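Local coordinates for protein Stk_08120 (Sulfolobus tokodaii, PDB 3W9K) that binds myristic acid, and probably other long-chain fatty acids, in the internal cavity of a Bet v 1-like (helix-grip) fold, at residues A[33-38]-A[58-63]. Sequence-based numbering, arbitrary orientation.
Sequences QIFPGI and FSYKVK. With MYR (myristic acid), chain B.
Around the methyl end of a bound myristic acid, in the lipid pocket of a Bet v 1-like fold, Tyr60 of strand 58-69 meets Phe35, Pro36 and Ile38, where the chain passes from helix 27-34 into edge strand 38-43. The phenol crosses from the sheet to this turn, where Tyr60 OH donates a 2.7 Å hydrogen bond to Pro36 O. The C=O...O angle of 131° and a donor tilted 33° from the carbonyl plane indicate an oblique approach, whereas the acceptor itself lies in the plane of the tyrosine ring, at its edge. Three carbons of the 33-38 segment also touch the hydroxyl: Ile38 CD1 lies 3.4 Å from Tyr60 OH, Pro36 CD 3.5 Å and Phe35 CB 3.6 Å. Tyr60 CG sits between the backbone N and the carbonyl carbon (chi1 67°), which puts the ring across the pocket with one face to the ligand; MYR C12 rides 3.9 Å above its centre. The Phe35 ring instead offers its edge, CE2 coming within 3.3 Å of MYR C14 in the ring plane. Val62 CB also approaches the terminal methyl, 4.1 Å from MYR C14, while its CG2 touches Phe35 CE2. Beyond the contact, Tyr77 packs edge-to-face with Phe35, and Tyr114 and Val115 of helix 105-137 abut Pro36. Two aromatic rings and a valine thus give the chain terminus apolar surroundings, while the one hydrogen bond between the segments gives the hydroxyl proton of this buried tyrosine an acceptor and probably helps to fix the ring face that the lipid lies against.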
ATOM      1  N   GLN A  33      -2.170  -5.507   0.142  1.00 10.55           N
ATOM      2  CA  GLN A  33      -1.668  -5.587   1.498  1.00 11.54           C
ATOM      3  C   GLN A  33      -2.305  -4.473   2.353  1.00 11.50           C
ATOM      4  O   GLN A  33      -2.488  -4.677   3.554  1.00 12.40           O
ATOM      5  CB  GLN A  33      -0.154  -5.375   1.615  1.00 12.62           C
ATOM      6  CG  GLN A  33       0.683  -6.608   1.223  1.00 13.74           C
ATOM      7  CD  GLN A  33       0.552  -7.715   2.265  1.00 14.97           C
ATOM      8  OE1 GLN A  33       0.035  -7.483   3.380  1.00 14.31           O
ATOM      9  NE2 GLN A  33       1.056  -8.947   1.920  1.00 13.26           N
ATOM     10  N   ILE A  34      -2.683  -3.340   1.742  1.00 11.13           N
ATOM     11  CA  ILE A  34      -3.065  -2.185   2.602  1.00 10.69           C
ATOM     12  C   ILE A  34      -4.538  -1.779   2.477  1.00 10.67           C
ATOM     13  O   ILE A  34      -5.188  -1.458   3.479  1.00 12.37           O
ATOM     14  CB  ILE A  34      -2.136  -0.963   2.294  1.00 12.37           C
ATOM     15  CG1 ILE A  34      -0.681  -1.287   2.715  1.00 10.07           C
ATOM     16  CG2 ILE A  34      -2.661   0.355   2.956  1.00 12.60           C
ATOM     17  CD1 ILE A  34       0.338  -0.208   2.176  1.00 12.64           C
ATOM     18  N   PHE A  35      -5.064  -1.832   1.275  1.00 12.01           N
ATOM     19  CA  PHE A  35      -6.451  -1.340   1.074  1.00 12.53           C
ATOM     20  C   PHE A  35      -7.444  -2.358   1.680  1.00 12.95           C
ATOM     21  O   PHE A  35      -7.096  -3.521   1.847  1.00 13.36           O
ATOM     22  CB  PHE A  35      -6.719  -1.089  -0.418  1.00 13.00           C
ATOM     23  CG  PHE A  35      -6.316   0.302  -0.865  1.00 18.22           C
ATOM     24  CD1 PHE A  35      -4.965   0.726  -0.794  1.00 17.87           C
ATOM     25  CD2 PHE A  35      -7.286   1.212  -1.322  1.00 21.99           C
ATOM     26  CE1 PHE A  35      -4.584   2.025  -1.228  1.00 20.19           C
ATOM     27  CE2 PHE A  35      -6.880   2.529  -1.758  1.00 22.76           C
ATOM     28  CZ  PHE A  35      -5.548   2.903  -1.702  1.00 19.56           C
ATOM     29  N   PRO A  36      -8.692  -1.914   2.033  1.00 13.73           N
ATOM     30  CA  PRO A  36      -9.647  -2.836   2.705  1.00 14.36           C
ATOM     31  C   PRO A  36     -10.203  -3.924   1.767  1.00 14.30           C
ATOM     32  O   PRO A  36     -10.789  -3.558   0.766  1.00 16.45           O
ATOM     33  CB  PRO A  36     -10.830  -1.920   3.096  1.00 15.32           C
ATOM     34  CG  PRO A  36     -10.282  -0.547   3.074  1.00 15.51           C
ATOM     35  CD  PRO A  36      -9.158  -0.522   2.024  1.00 14.72           C
ATOM     36  N   GLY A  37     -10.065  -5.207   2.079  1.00 15.39           N
ATOM     37  CA  GLY A  37     -10.863  -6.272   1.379  1.00 14.62           C
ATOM     38  C   GLY A  37     -10.680  -6.349  -0.145  1.00 14.49           C
ATOM     39  O   GLY A  37     -11.673  -6.511  -0.909  1.00 13.48           O
ATOM     40  N   ILE A  38      -9.426  -6.194  -0.600  1.00 13.88           N
ATOM     41  CA  ILE A  38      -9.149  -6.200  -2.050  1.00 12.78           C
ATOM     42  C   ILE A  38      -9.339  -7.639  -2.525  1.00 15.48           C
ATOM     43  O   ILE A  38      -8.729  -8.588  -1.956  1.00 15.34           O
ATOM     44  CB  ILE A  38      -7.680  -5.730  -2.352  1.00 14.32           C
ATOM     45  CG1 ILE A  38      -7.509  -4.229  -2.075  1.00 13.54           C
ATOM     46  CG2 ILE A  38      -7.309  -5.962  -3.847  1.00 14.65           C
ATOM     47  CD1 ILE A  38      -8.171  -3.400  -3.173  1.00 12.74           C
ATOM     48  N   PHE A  58     -19.971  -2.002   1.307  1.00 15.73           N
ATOM     49  CA  PHE A  58     -19.474  -1.110   0.254  1.00 15.36           C
ATOM     50  C   PHE A  58     -18.405  -1.670  -0.644  1.00 15.74           C
ATOM     51  O   PHE A  58     -17.222  -1.700  -0.239  1.00 15.88           O
ATOM     52  CB  PHE A  58     -18.995   0.186   0.895  1.00 15.31           C
ATOM     53  CG  PHE A  58     -19.997   0.713   1.878  1.00 19.13           C
ATOM     54  CD1 PHE A  58     -21.219   1.207   1.406  1.00 22.50           C
ATOM     55  CD2 PHE A  58     -19.746   0.656   3.245  1.00 18.45           C
ATOM     56  CE1 PHE A  58     -22.179   1.663   2.324  1.00 22.66           C
ATOM     57  CE2 PHE A  58     -20.681   1.103   4.173  1.00 19.59           C
ATOM     58  CZ  PHE A  58     -21.892   1.576   3.710  1.00 20.14           C
ATOM     59  N   SER A  59     -18.795  -2.043  -1.861  1.00 16.01           N
ATOM     60  CA  SER A  59     -17.838  -2.386  -2.944  1.00 18.12           C
ATOM     61  C   SER A  59     -17.241  -1.130  -3.535  1.00 17.01           C
ATOM     62  O   SER A  59     -17.874  -0.065  -3.561  1.00 19.74           O
ATOM     63  CB  SER A  59     -18.517  -3.204  -4.061  1.00 17.47           C
ATOM     64  OG  SER A  59     -18.988  -4.396  -3.447  1.00 22.57           O
ATOM     65  N   TYR A  60     -16.000  -1.217  -3.987  1.00 15.89           N
ATOM     66  CA  TYR A  60     -15.372  -0.067  -4.573  1.00 14.93           C
ATOM     67  C   TYR A  60     -14.414  -0.517  -5.677  1.00 15.23           C
ATOM     68  O   TYR A  60     -13.889  -1.671  -5.649  1.00 14.43           O
ATOM     69  CB  TYR A  60     -14.653   0.783  -3.497  1.00 15.76           C
ATOM     70  CG  TYR A  60     -13.459   0.117  -2.843  1.00 15.15           C
ATOM     71  CD1 TYR A  60     -12.146   0.297  -3.373  1.00 14.59           C
ATOM     72  CD2 TYR A  60     -13.608  -0.667  -1.701  1.00 13.98           C
ATOM     73  CE1 TYR A  60     -11.046  -0.316  -2.741  1.00 13.87           C
ATOM     74  CE2 TYR A  60     -12.525  -1.293  -1.115  1.00 15.57           C
ATOM     75  CZ  TYR A  60     -11.255  -1.109  -1.638  1.00 13.43           C
ATOM     76  OH  TYR A  60     -10.179  -1.697  -1.070  1.00 12.14           O
ATOM     77  N   LYS A  61     -14.160   0.379  -6.620  1.00 14.93           N
ATOM     78  CA  LYS A  61     -13.193   0.092  -7.693  1.00 18.40           C
ATOM     79  C   LYS A  61     -12.182   1.222  -7.643  1.00 18.43           C
ATOM     80  O   LYS A  61     -12.582   2.423  -7.741  1.00 20.92           O
ATOM     81  CB  LYS A  61     -13.938   0.026  -9.045  1.00 19.05           C
ATOM     82  CG  LYS A  61     -15.031  -1.085  -9.117  1.00 28.14           C
ATOM     83  CD  LYS A  61     -15.995  -0.910 -10.324  1.00 38.50           C
ATOM     84  CE  LYS A  61     -15.336  -1.300 -11.685  1.00 44.14           C
ATOM     85  NZ  LYS A  61     -14.854  -0.121 -12.531  1.00 45.56           N
ATOM     86  N   VAL A  62     -10.890   0.918  -7.487  1.00 16.40           N
ATOM     87  CA  VAL A  62      -9.861   1.980  -7.367  1.00 16.44           C
ATOM     88  C   VAL A  62      -8.840   1.741  -8.500  1.00 16.40           C
ATOM     89  O   VAL A  62      -8.591   0.589  -8.887  1.00 17.12           O
ATOM     90  CB  VAL A  62      -9.176   1.973  -5.985  1.00 15.23           C
ATOM     91  CG1 VAL A  62      -8.623   0.616  -5.701  1.00 16.73           C
ATOM     92  CG2 VAL A  62      -8.009   3.011  -5.896  1.00 15.29           C
ATOM     93  N   LYS A  63      -8.262   2.811  -9.043  1.00 14.96           N
ATOM     94  CA  LYS A  63      -7.207   2.613 -10.050  1.00 14.38           C
ATOM     95  C   LYS A  63      -6.199   3.723  -9.831  1.00 12.45           C
ATOM     96  O   LYS A  63      -6.493   4.744  -9.190  1.00 13.83           O
ATOM     97  CB  LYS A  63      -7.780   2.680 -11.497  1.00 15.11           C
ATOM     98  CG  LYS A  63      -8.240   4.107 -11.903  1.00 15.54           C
ATOM     99  CD  LYS A  63      -8.914   3.909 -13.303  1.00 22.23           C
ATOM    100  CE  LYS A  63      -9.198   5.212 -13.999  1.00 17.78           C
ATOM    101  NZ  LYS A  63     -10.246   6.010 -13.335  1.00 20.72           N
TER
HETATM  102  C1  MYR B 201      -8.986   9.771   9.815  1.00 47.27           C
HETATM  103  O1  MYR B 201      -8.054  10.300  10.476  1.00 47.39           O
HETATM  104  O2  MYR B 201     -10.031   9.412  10.441  1.00 50.55           O
HETATM  105  C2  MYR B 201      -8.912   9.576   8.303  1.00 42.01           C
HETATM  106  C3  MYR B 201      -7.671   8.852   7.755  1.00 35.51           C
HETATM  107  C4  MYR B 201      -7.962   7.395   7.348  1.00 30.52           C
HETATM  108  C5  MYR B 201      -7.884   7.068   5.847  1.00 26.62           C
HETATM  109  C6  MYR B 201      -8.774   5.900   5.523  1.00 28.43           C
HETATM  110  C7  MYR B 201      -8.772   5.572   4.056  1.00 25.42           C
HETATM  111  C8  MYR B 201      -9.670   4.392   3.797  1.00 30.42           C
HETATM  112  C9  MYR B 201      -9.748   4.220   2.297  1.00 30.01           C
HETATM  113  C10 MYR B 201     -10.822   3.246   1.871  1.00 32.28           C
HETATM  114  C11 MYR B 201     -10.570   3.264   0.398  1.00 31.68           C
HETATM  115  C12 MYR B 201     -11.781   2.953  -0.429  1.00 32.92           C
HETATM  116  C13 MYR B 201     -11.527   3.579  -1.774  1.00 34.44           C
HETATM  117  C14 MYR B 201     -10.089   3.341  -2.177  1.00 33.20           C